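Local coordinates for ADP-ribosylation factor-binding protein GGA1 (Saccharomyces cerevisiae, PDB 5CN2), which binds ARF1 and ARF2 and may help regulate membrane traffic through the trans-Golgi network, here represented by its C-terminal gamma-adaptin-ear-like GAE domain, at residues D24-R29 against V38-N43; M32-L37 against S87-S92; L64-Q69 against I82-S87; K100-A105 against S117-L122. All blocks are in the same frame, centred on the assembly; numbering follows the deposited sequence.

Contact 1 of 4, residues D24-R29 against V38-N43; sequences DYELTR and VIFYSN
Phe40 shares one face of the sheet with Asp24 and Glu26; the Glu26 carboxylate and the backbone O of Asp24 lie at its ring edge, while Asp24 OD1 reaches only as far as CB. Glu26 OE1 lies 4.1 Å from Phe40 CE2, with the carboxylate and ring planes nearly perpendicular at 83°. Glu26 also runs alongside Val38, pointing the same way, its OE1 4.2 Å from Val38 CB. Asp24 has its CG wedged between the backbone N and the carbonyl carbon (chi1 52°), which swings OD1 back to 3.5 Å from Phe40 CB. Tyr25 and Ile39 face the opposite side of the sheet, where Tyr25 CB meets Ile39 CG1 loosely at 4.4 Å. Beneath the side chains this is a regular antiparallel hairpin, strand 21-29 with strand 34-43. Phe40 N donates to Asp24 O at 2.8 Å and Glu26 N to Val38 O at 2.9 Å, each answered by a return bond. Arg12 and Arg22 form salt bridges to the two oxygens of Asp24, and Arg12 also makes a cation-pi contact with Phe40. Clasped by two guanidinium groups, the largely buried Asp24 carboxylate is likely to stay ionised.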
# COMPACT_ATOMS: atom_id res chain seq x y z
N ASP A 24 -3.47 0.21 -4.88
CA ASP A 24 -2.96 -0.94 -5.61
C ASP A 24 -1.45 -0.84 -5.69
O ASP A 24 -0.84 0.14 -5.19
CB ASP A 24 -3.61 -1.06 -7.00
CG ASP A 24 -3.54 0.20 -7.82
OD1 ASP A 24 -2.67 1.07 -7.59
OD2 ASP A 24 -4.38 0.34 -8.72
N TYR A 25 -0.82 -1.85 -6.30
CA TYR A 25 0.65 -1.93 -6.22
C TYR A 25 1.30 -2.86 -7.21
O TYR A 25 0.69 -3.83 -7.66
CB TYR A 25 1.08 -2.35 -4.80
CG TYR A 25 0.62 -3.71 -4.41
CD1 TYR A 25 -0.66 -3.92 -3.94
CD2 TYR A 25 1.47 -4.82 -4.52
CE1 TYR A 25 -1.09 -5.18 -3.59
CE2 TYR A 25 1.06 -6.07 -4.17
CZ TYR A 25 -0.21 -6.26 -3.71
OH TYR A 25 -0.62 -7.53 -3.37
N GLU A 26 2.55 -2.54 -7.55
CA GLU A 26 3.42 -3.42 -8.31
C GLU A 26 4.28 -4.19 -7.33
O GLU A 26 4.70 -3.67 -6.29
CB GLU A 26 4.29 -2.60 -9.26
CG GLU A 26 3.47 -1.93 -10.35
CD GLU A 26 4.22 -0.90 -11.17
OE1 GLU A 26 5.24 -0.35 -10.73
OE2 GLU A 26 3.74 -0.62 -12.29
N LEU A 27 4.52 -5.45 -7.64
CA LEU A 27 5.31 -6.30 -6.76
C LEU A 27 6.35 -7.03 -7.59
O LEU A 27 5.99 -7.86 -8.42
CB LEU A 27 4.42 -7.31 -6.06
CG LEU A 27 5.15 -8.32 -5.17
CD1 LEU A 27 5.72 -7.65 -3.94
CD2 LEU A 27 4.18 -9.42 -4.77
N THR A 28 7.62 -6.70 -7.38
CA THR A 28 8.71 -7.30 -8.12
C THR A 28 9.70 -7.98 -7.20
O THR A 28 9.86 -7.62 -6.04
CB THR A 28 9.47 -6.25 -8.91
OG1 THR A 28 9.67 -5.11 -8.08
CG2 THR A 28 8.70 -5.84 -10.12
N ARG A 29 10.39 -8.98 -7.73
CA ARG A 29 11.43 -9.65 -7.00
C ARG A 29 12.75 -9.07 -7.46
O ARG A 29 13.07 -9.15 -8.63
CB ARG A 29 11.37 -11.15 -7.27
CG ARG A 29 12.59 -11.90 -6.78
CD ARG A 29 12.33 -13.38 -6.73
NE ARG A 29 12.59 -13.89 -5.40
CZ ARG A 29 11.69 -13.98 -4.43
NH1 ARG A 29 10.45 -13.61 -4.63
NH2 ARG A 29 12.04 -14.44 -3.25
N VAL A 38 5.87 -1.12 -4.96
CA VAL A 38 5.55 0.24 -5.32
C VAL A 38 4.05 0.37 -5.16
O VAL A 38 3.29 -0.27 -5.89
CB VAL A 38 6.02 0.56 -6.73
CG1 VAL A 38 5.79 2.03 -7.05
CG2 VAL A 38 7.49 0.21 -6.85
N ILE A 39 3.64 1.16 -4.17
CA ILE A 39 2.23 1.32 -3.81
C ILE A 39 1.71 2.64 -4.39
O ILE A 39 2.41 3.65 -4.39
CB ILE A 39 2.04 1.33 -2.29
CG1 ILE A 39 2.83 0.18 -1.66
CG2 ILE A 39 0.54 1.25 -1.92
CD1 ILE A 39 2.67 0.04 -0.16
N PHE A 40 0.49 2.60 -4.90
CA PHE A 40 -0.13 3.77 -5.50
C PHE A 40 -1.50 3.98 -4.89
O PHE A 40 -2.26 3.02 -4.69
CB PHE A 40 -0.29 3.59 -7.01
CG PHE A 40 0.99 3.49 -7.76
CD1 PHE A 40 1.59 4.63 -8.26
CD2 PHE A 40 1.58 2.26 -8.01
CE1 PHE A 40 2.78 4.55 -8.97
CE2 PHE A 40 2.76 2.17 -8.71
CZ PHE A 40 3.37 3.32 -9.18
N TYR A 41 -1.83 5.24 -4.64
CA TYR A 41 -3.09 5.59 -4.04
C TYR A 41 -3.90 6.43 -5.02
O TYR A 41 -3.37 7.40 -5.59
CB TYR A 41 -2.83 6.35 -2.73
CG TYR A 41 -1.85 5.62 -1.79
CD1 TYR A 41 -2.28 4.65 -0.89
CD2 TYR A 41 -0.51 5.92 -1.81
CE1 TYR A 41 -1.39 4.01 -0.03
CE2 TYR A 41 0.39 5.28 -0.96
CZ TYR A 41 -0.06 4.32 -0.08
OH TYR A 41 0.83 3.70 0.75
N SER A 42 -5.15 6.03 -5.26
CA SER A 42 -6.01 6.70 -6.22
C SER A 42 -7.34 7.17 -5.60
O SER A 42 -8.07 6.38 -5.02
CB SER A 42 -6.31 5.76 -7.39
OG SER A 42 -5.13 5.46 -8.11
N ASN A 43 -7.66 8.45 -5.78
CA ASN A 43 -8.94 9.02 -5.33
C ASN A 43 -9.91 8.79 -6.46
O ASN A 43 -9.72 9.34 -7.55
CB ASN A 43 -8.75 10.51 -5.02
CG ASN A 43 -10.00 11.20 -4.47
OD1 ASN A 43 -11.11 10.68 -4.49
ND2 ASN A 43 -9.79 12.41 -3.95
O HOH W 1 -4.33 3.40 -6.90

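Contact 2 of 4, residues M32-L37 against S87-S92; sequences MTKLRL and SVEGIS
Lys34 and Glu89 lie side by side on one face of the sheet, pointing the same way. Lys34 CG lies 3.6 Å from Glu89 CG, and further out the lysine CE meets the carboxylate, 3.5 Å from Glu89 OE2. The charged ends stop short of a salt bridge, with Lys34 NZ 4.6 Å from Glu89 OE2, and Lys34 NZ also makes a long, weak ion pair with Glu30. Lys34 reaches along Glu89 because its CG is anti to the backbone N (chi1 -167°) and the chain bends further out, at chi3 and chi4. With an alanine in place of Glu89, the Lys34 methylenes would probably lose the chain they lie against, and its ammonium a nearby opposite charge. On the other face Val88 sits between two leucines, its CB against Leu35 CB and its CG2 pressed tightly on Leu37 CD1 at 3.4 Å.

The backbones set these pairs. Leu35 N donates to Val88 O at 2.8 Å, nearly straight, and Val88 N returns the bond to Leu35 O. Past the strand end, Gly90 N gives a longer bond of 3.3 Å to Thr33 O; Gly90 then takes the N-cap position of helix 91-94, whose Val93 covers Leu35 and Val88. Strands 34-43 and 78-89 are interior neighbours of the five-stranded sheet, with Leu35, Leu37 and Val88 buried, as fits the immunoglobulin-like sandwich of the adaptin-ear (GAE) fold.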
# COMPACT_ATOMS: atom_id res chain seq x y z
N MET A 32 17.08 -12.82 -4.57
CA MET A 32 16.58 -14.01 -3.94
C MET A 32 15.97 -13.74 -2.56
O MET A 32 15.20 -14.55 -2.06
CB MET A 32 17.71 -15.03 -3.82
CG MET A 32 17.24 -16.47 -3.92
SD MET A 32 16.56 -16.92 -5.53
CE MET A 32 17.56 -18.34 -5.98
N THR A 33 16.29 -12.59 -1.95
CA THR A 33 15.84 -12.32 -0.57
C THR A 33 14.98 -11.06 -0.42
O THR A 33 14.57 -10.71 0.68
CB THR A 33 17.07 -12.23 0.37
OG1 THR A 33 16.61 -12.19 1.72
CG2 THR A 33 17.95 -11.01 0.08
N LYS A 34 14.69 -10.40 -1.53
CA LYS A 34 14.14 -9.05 -1.50
C LYS A 34 13.05 -8.88 -2.55
O LYS A 34 13.25 -9.22 -3.72
CB LYS A 34 15.26 -8.06 -1.75
CG LYS A 34 14.92 -6.63 -1.44
CD LYS A 34 16.16 -5.74 -1.58
CE LYS A 34 16.18 -4.64 -0.54
NZ LYS A 34 16.63 -3.33 -1.10
N LEU A 35 11.89 -8.40 -2.10
CA LEU A 35 10.81 -7.90 -2.96
C LEU A 35 10.73 -6.39 -2.88
O LEU A 35 11.09 -5.78 -1.86
CB LEU A 35 9.47 -8.46 -2.51
CG LEU A 35 9.29 -9.96 -2.33
CD1 LEU A 35 7.86 -10.29 -1.94
CD2 LEU A 35 9.68 -10.70 -3.59
N ARG A 36 10.24 -5.77 -3.95
CA ARG A 36 10.03 -4.33 -4.01
C ARG A 36 8.53 -4.08 -4.19
O ARG A 36 7.92 -4.66 -5.07
CB ARG A 36 10.79 -3.75 -5.17
CG ARG A 36 10.89 -2.24 -5.12
CD ARG A 36 12.27 -1.76 -5.53
NE ARG A 36 12.33 -0.30 -5.67
CZ ARG A 36 11.75 0.38 -6.66
NH1 ARG A 36 11.06 -0.25 -7.61
NH2 ARG A 36 11.85 1.70 -6.69
N LEU A 37 7.94 -3.25 -3.34
CA LEU A 37 6.54 -2.87 -3.50
C LEU A 37 6.47 -1.43 -3.82
O LEU A 37 6.91 -0.59 -3.01
CB LEU A 37 5.73 -3.01 -2.23
CG LEU A 37 4.96 -4.28 -2.04
CD1 LEU A 37 5.85 -5.24 -1.26
CD2 LEU A 37 3.69 -3.94 -1.30
N SER A 87 10.09 -2.19 0.68
CA SER A 87 10.69 -3.47 0.36
C SER A 87 10.47 -4.48 1.47
O SER A 87 10.15 -4.14 2.61
CB SER A 87 12.16 -3.31 0.01
OG SER A 87 12.87 -2.87 1.12
N VAL A 88 10.55 -5.74 1.08
CA VAL A 88 10.26 -6.86 1.94
C VAL A 88 11.44 -7.77 1.81
O VAL A 88 11.83 -8.11 0.69
CB VAL A 88 9.00 -7.62 1.48
CG1 VAL A 88 8.47 -8.48 2.61
CG2 VAL A 88 7.93 -6.65 1.03
N GLU A 89 12.01 -8.17 2.94
CA GLU A 89 13.25 -8.92 2.96
C GLU A 89 13.21 -9.98 4.05
O GLU A 89 12.57 -9.78 5.08
CB GLU A 89 14.42 -7.99 3.26
CG GLU A 89 15.16 -7.49 2.06
CD GLU A 89 16.28 -6.53 2.45
OE1 GLU A 89 16.01 -5.58 3.25
OE2 GLU A 89 17.43 -6.72 1.98
N GLY A 90 13.93 -11.08 3.85
CA GLY A 90 14.08 -12.07 4.89
C GLY A 90 13.67 -13.47 4.47
O GLY A 90 13.37 -13.73 3.31
N ILE A 91 13.64 -14.36 5.45
CA ILE A 91 13.54 -15.76 5.16
C ILE A 91 12.23 -16.07 4.41
O ILE A 91 12.22 -16.81 3.43
CB ILE A 91 13.78 -16.61 6.45
CG1 ILE A 91 13.96 -18.11 6.13
CG2 ILE A 91 12.66 -16.43 7.47
CD1 ILE A 91 15.08 -18.44 5.15
N SER A 92 11.14 -15.45 4.81
CA SER A 92 9.86 -15.71 4.13
C SER A 92 9.84 -15.34 2.64
O SER A 92 9.15 -16.00 1.86
CB SER A 92 8.72 -15.01 4.85
OG SER A 92 8.40 -15.77 6.00

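Contact 3 of 4, residues L64-Q69 against I82-S87; sequences LSLQPQ and IKQIAS
Ser65 O is gripped from strand 82-87 by two groups: Ser87 N donates to it at 2.9 Å, and Ala86 CA makes a CH...O contact at 3.1 Å. The pairing belongs to a beta hairpin at the edge of the five-stranded antiparallel sheet, strand 63-66 being outermost and strand 78-89 its inner neighbour. Ser65 N returns a bond to Ser87 O, and beyond the pair Gln67 N donates to Ile85 O at 3.0 Å. The serine side chains share one face of the sheet, Ser65 CB lying 3.5 Å from Ser87 OG, and a water joins their hydroxyls, 3.0 Å from Ser65 OG. On the opposite face Leu66 CD1 touches Ala86 CB at 3.8 Å, and the leucine side chain crosses that of Gln84 at about a right angle. Gln67 stretches its chain alongside Ile85, both pointing the same way, with its amide end against Ile85 CB and CG2. Gln84, extended with CG anti to its backbone N (chi1 -179°), reaches toward the Gln67-Gln69 backbone. Its CG comes 3.3 Å from Gln67 O, while Leu54 of the other sheet also touches this side chain. At the far end Gln69 CB packs on Ile82 CG2 at 3.9 Å.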
# COMPACT_ATOMS: atom_id res chain seq x y z
N LEU A 64 10.49 -5.08 6.81
CA LEU A 64 9.76 -4.19 5.92
C LEU A 64 10.41 -2.81 5.96
O LEU A 64 10.43 -2.17 7.01
CB LEU A 64 8.32 -4.13 6.41
CG LEU A 64 7.20 -3.48 5.60
CD1 LEU A 64 7.46 -2.00 5.39
CD2 LEU A 64 6.99 -4.16 4.26
N SER A 65 10.96 -2.36 4.84
CA SER A 65 11.54 -1.02 4.78
C SER A 65 10.59 -0.10 4.05
O SER A 65 10.35 -0.29 2.85
CB SER A 65 12.91 -1.01 4.08
OG SER A 65 13.83 -1.85 4.77
N LEU A 66 10.08 0.89 4.77
CA LEU A 66 9.04 1.76 4.25
C LEU A 66 9.62 3.15 4.05
O LEU A 66 10.04 3.83 5.02
CB LEU A 66 7.82 1.78 5.19
CG LEU A 66 6.54 2.42 4.65
CD1 LEU A 66 6.12 1.86 3.29
CD2 LEU A 66 5.39 2.25 5.63
N GLN A 67 9.67 3.56 2.78
CA GLN A 67 10.08 4.90 2.40
C GLN A 67 8.91 5.85 2.47
O GLN A 67 7.78 5.44 2.37
CB GLN A 67 10.65 4.91 1.00
CG GLN A 67 12.06 4.34 0.93
CD GLN A 67 12.56 4.31 -0.49
OE1 GLN A 67 12.55 5.34 -1.16
NE2 GLN A 67 12.98 3.13 -0.96
N PRO A 68 9.20 7.13 2.64
CA PRO A 68 8.09 8.04 2.79
C PRO A 68 7.24 8.20 1.52
O PRO A 68 7.73 8.06 0.39
CB PRO A 68 8.77 9.36 3.16
CG PRO A 68 10.14 9.26 2.59
CD PRO A 68 10.50 7.81 2.55
N GLN A 69 5.97 8.51 1.73
CA GLN A 69 5.08 8.75 0.63
C GLN A 69 5.38 10.09 -0.04
O GLN A 69 5.91 11.00 0.60
CB GLN A 69 3.64 8.67 1.08
CG GLN A 69 3.23 9.66 2.14
CD GLN A 69 1.78 9.48 2.58
OE1 GLN A 69 1.23 10.33 3.27
NE2 GLN A 69 1.17 8.38 2.20
N ILE A 82 -0.50 9.64 -5.27
CA ILE A 82 0.52 9.38 -4.26
C ILE A 82 1.16 8.02 -4.56
O ILE A 82 0.47 7.05 -4.87
CB ILE A 82 -0.08 9.37 -2.84
CG1 ILE A 82 -0.69 10.74 -2.49
CG2 ILE A 82 1.00 9.07 -1.80
CD1 ILE A 82 -1.49 10.72 -1.21
N LYS A 83 2.48 8.00 -4.53
CA LYS A 83 3.27 6.79 -4.69
C LYS A 83 4.08 6.58 -3.39
O LYS A 83 4.51 7.55 -2.73
CB LYS A 83 4.23 6.97 -5.87
CG LYS A 83 5.12 5.77 -6.18
CD LYS A 83 6.47 6.17 -6.79
CE LYS A 83 6.46 6.07 -8.30
NZ LYS A 83 7.63 6.74 -8.93
N GLN A 84 4.30 5.32 -3.02
CA GLN A 84 5.10 4.99 -1.85
C GLN A 84 5.83 3.67 -1.99
O GLN A 84 5.18 2.63 -2.12
CB GLN A 84 4.23 4.93 -0.60
CG GLN A 84 5.05 4.62 0.65
CD GLN A 84 4.31 4.84 1.96
OE1 GLN A 84 4.94 5.23 2.95
NE2 GLN A 84 3.00 4.61 1.97
N ILE A 85 7.16 3.73 -1.90
CA ILE A 85 8.03 2.57 -2.07
C ILE A 85 8.27 1.82 -0.77
O ILE A 85 8.51 2.42 0.28
CB ILE A 85 9.42 2.96 -2.60
CG1 ILE A 85 9.33 3.88 -3.81
CG2 ILE A 85 10.22 1.71 -2.95
CD1 ILE A 85 8.59 3.26 -4.97
N ALA A 86 8.20 0.50 -0.85
CA ALA A 86 8.58 -0.36 0.26
C ALA A 86 9.40 -1.54 -0.24
O ALA A 86 9.40 -1.86 -1.43
CB ALA A 86 7.33 -0.87 0.98
N SER A 87 10.09 -2.19 0.68
CA SER A 87 10.69 -3.47 0.36
C SER A 87 10.47 -4.48 1.47
O SER A 87 10.15 -4.14 2.61
CB SER A 87 12.16 -3.31 0.01
OG SER A 87 12.87 -2.87 1.12
O HOH W 2 13.22 -4.65 3.77

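Contact 4 of 4, residues K100-A105 against S117-L122; sequences KLKWKA and SGTTSL
Trp103 spreads its indole beneath the backbone of Ser117 and Gly118, one face of the ring taking the main chain flat upon it. Gly118 N stands 3.5 Å above the plane, over the ring's centre, and Ser117 C lies over the rim. Gly118 CA adds a CH-pi contact to the five-membered ring, 4.0 Å from its centroid. With CG set between the backbone N and the carbonyl carbon (chi1 61°), the ring folds back under the partner strand, and its NE1 donates in the ring plane to Thr120 OG1 at 3.2 Å. Trimming Trp103 to an alanine would probably cost the Ser117-Gly118 backbone its flat support and the Thr120 hydroxyl its indole donor. Strands 99-109 and 112-122 form a beta hairpin here, within the three-stranded sheet of the immunoglobulin-like sandwich; the shortest bond between 100-105 and 117-122 runs from Leu101 N to Thr120 O, 2.7 Å and almost straight. Thr119 is on the outward face between two lysines, its CG2 3.6 Å from Lys100 CE and its OG1 3.8 Å from Lys102 CG. Ser117 faces the same way, its CB lying 3.7 Å from Trp103 O, while Leu54 of the adjacent strand and Leu15 of the other sheet also touch Trp103.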
# COMPACT_ATOMS: atom_id res chain seq x y z
N LYS A 100 1.73 -12.07 4.48
CA LYS A 100 0.52 -11.33 4.82
C LYS A 100 0.87 -9.92 5.29
O LYS A 100 1.65 -9.77 6.22
CB LYS A 100 -0.28 -12.06 5.90
CG LYS A 100 -0.96 -13.32 5.36
CD LYS A 100 -1.53 -14.19 6.47
CE LYS A 100 -2.59 -13.46 7.29
NZ LYS A 100 -2.95 -14.23 8.51
N LEU A 101 0.28 -8.91 4.66
CA LEU A 101 0.54 -7.55 5.02
C LEU A 101 -0.65 -6.93 5.76
O LEU A 101 -1.74 -6.78 5.19
CB LEU A 101 0.89 -6.74 3.78
CG LEU A 101 2.04 -5.74 3.87
CD1 LEU A 101 1.76 -4.56 2.96
CD2 LEU A 101 2.33 -5.24 5.26
N LYS A 102 -0.42 -6.59 7.03
CA LYS A 102 -1.39 -5.88 7.83
C LYS A 102 -1.11 -4.42 7.63
O LYS A 102 0.04 -4.00 7.69
CB LYS A 102 -1.24 -6.27 9.29
CG LYS A 102 -2.40 -5.83 10.18
CD LYS A 102 -2.24 -6.43 11.58
CE LYS A 102 -3.56 -6.59 12.34
NZ LYS A 102 -4.05 -5.34 13.01
N TRP A 103 -2.17 -3.66 7.37
CA TRP A 103 -2.06 -2.28 6.98
C TRP A 103 -3.26 -1.50 7.47
O TRP A 103 -4.32 -2.06 7.70
CB TRP A 103 -1.94 -2.16 5.46
CG TRP A 103 -3.11 -2.69 4.74
CD1 TRP A 103 -3.26 -3.96 4.25
CD2 TRP A 103 -4.33 -2.00 4.45
NE1 TRP A 103 -4.49 -4.10 3.68
CE2 TRP A 103 -5.16 -2.91 3.77
CE3 TRP A 103 -4.80 -0.70 4.69
CZ2 TRP A 103 -6.44 -2.56 3.32
CZ3 TRP A 103 -6.08 -0.35 4.24
CH2 TRP A 103 -6.88 -1.29 3.57
N LYS A 104 -3.09 -0.21 7.63
CA LYS A 104 -4.17 0.67 8.03
C LYS A 104 -3.96 2.01 7.34
O LYS A 104 -2.84 2.44 7.19
CB LYS A 104 -4.17 0.83 9.55
CG LYS A 104 -4.92 2.08 10.05
CD LYS A 104 -5.91 1.77 11.17
CE LYS A 104 -7.03 2.78 11.23
NZ LYS A 104 -8.13 2.29 12.06
N ALA A 105 -5.04 2.66 6.90
CA ALA A 105 -4.95 4.02 6.34
C ALA A 105 -5.91 4.96 7.00
O ALA A 105 -7.00 4.56 7.39
CB ALA A 105 -5.21 4.01 4.86
N SER A 117 -8.67 -0.57 6.72
CA SER A 117 -7.68 -1.45 7.30
C SER A 117 -7.87 -2.84 6.78
O SER A 117 -8.95 -3.20 6.38
CB SER A 117 -7.77 -1.42 8.82
OG SER A 117 -8.88 -2.15 9.29
N GLY A 118 -6.81 -3.63 6.81
CA GLY A 118 -6.92 -4.98 6.35
C GLY A 118 -5.64 -5.76 6.55
O GLY A 118 -4.65 -5.25 7.06
N THR A 119 -5.71 -7.01 6.15
CA THR A 119 -4.58 -7.92 6.10
C THR A 119 -4.72 -8.56 4.74
O THR A 119 -5.75 -9.14 4.42
CB THR A 119 -4.67 -8.98 7.20
OG1 THR A 119 -4.62 -8.32 8.46
CG2 THR A 119 -3.52 -9.96 7.11
N THR A 120 -3.71 -8.42 3.92
CA THR A 120 -3.78 -8.83 2.56
C THR A 120 -2.60 -9.75 2.31
O THR A 120 -1.48 -9.44 2.72
CB THR A 120 -3.74 -7.58 1.68
OG1 THR A 120 -4.93 -6.80 1.93
CG2 THR A 120 -3.60 -7.93 0.21
N SER A 121 -2.85 -10.89 1.66
CA SER A 121 -1.78 -11.80 1.28
C SER A 121 -1.21 -11.33 -0.03
O SER A 121 -1.94 -11.11 -0.98
CB SER A 121 -2.26 -13.26 1.11
OG SER A 121 -3.52 -13.48 1.72
N LEU A 122 0.10 -11.20 -0.10
CA LEU A 122 0.76 -10.81 -1.35
C LEU A 122 1.02 -12.03 -2.23
O LEU A 122 1.47 -13.06 -1.75
CB LEU A 122 2.10 -10.13 -1.04
CG LEU A 122 2.07 -9.03 0.01
CD1 LEU A 122 3.46 -8.39 0.09
CD2 LEU A 122 0.98 -8.00 -0.28

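From the N terminus, contact 1 closes the first of these loops, the short hairpin of strands 21-29 and 34-43. Contact 2 starts within that hairpin's turn and reaches far ahead to 87-92, so the two cross; both use strand 34-43, and Thr28 O probably accepts a bond from Arg36 N. Contact 3, a second hairpin, is nested inside the long loop of contact 2 and shares Ser87 with it. Together the three stitch 21-29, 34-43, 78-89 and 63-66 side by side in one sheet. Contact 4 follows in series as a hairpin of the other sheet, and its Leu122 touches Tyr25 of contact 1 and Leu37 of contact 2 across the sandwich.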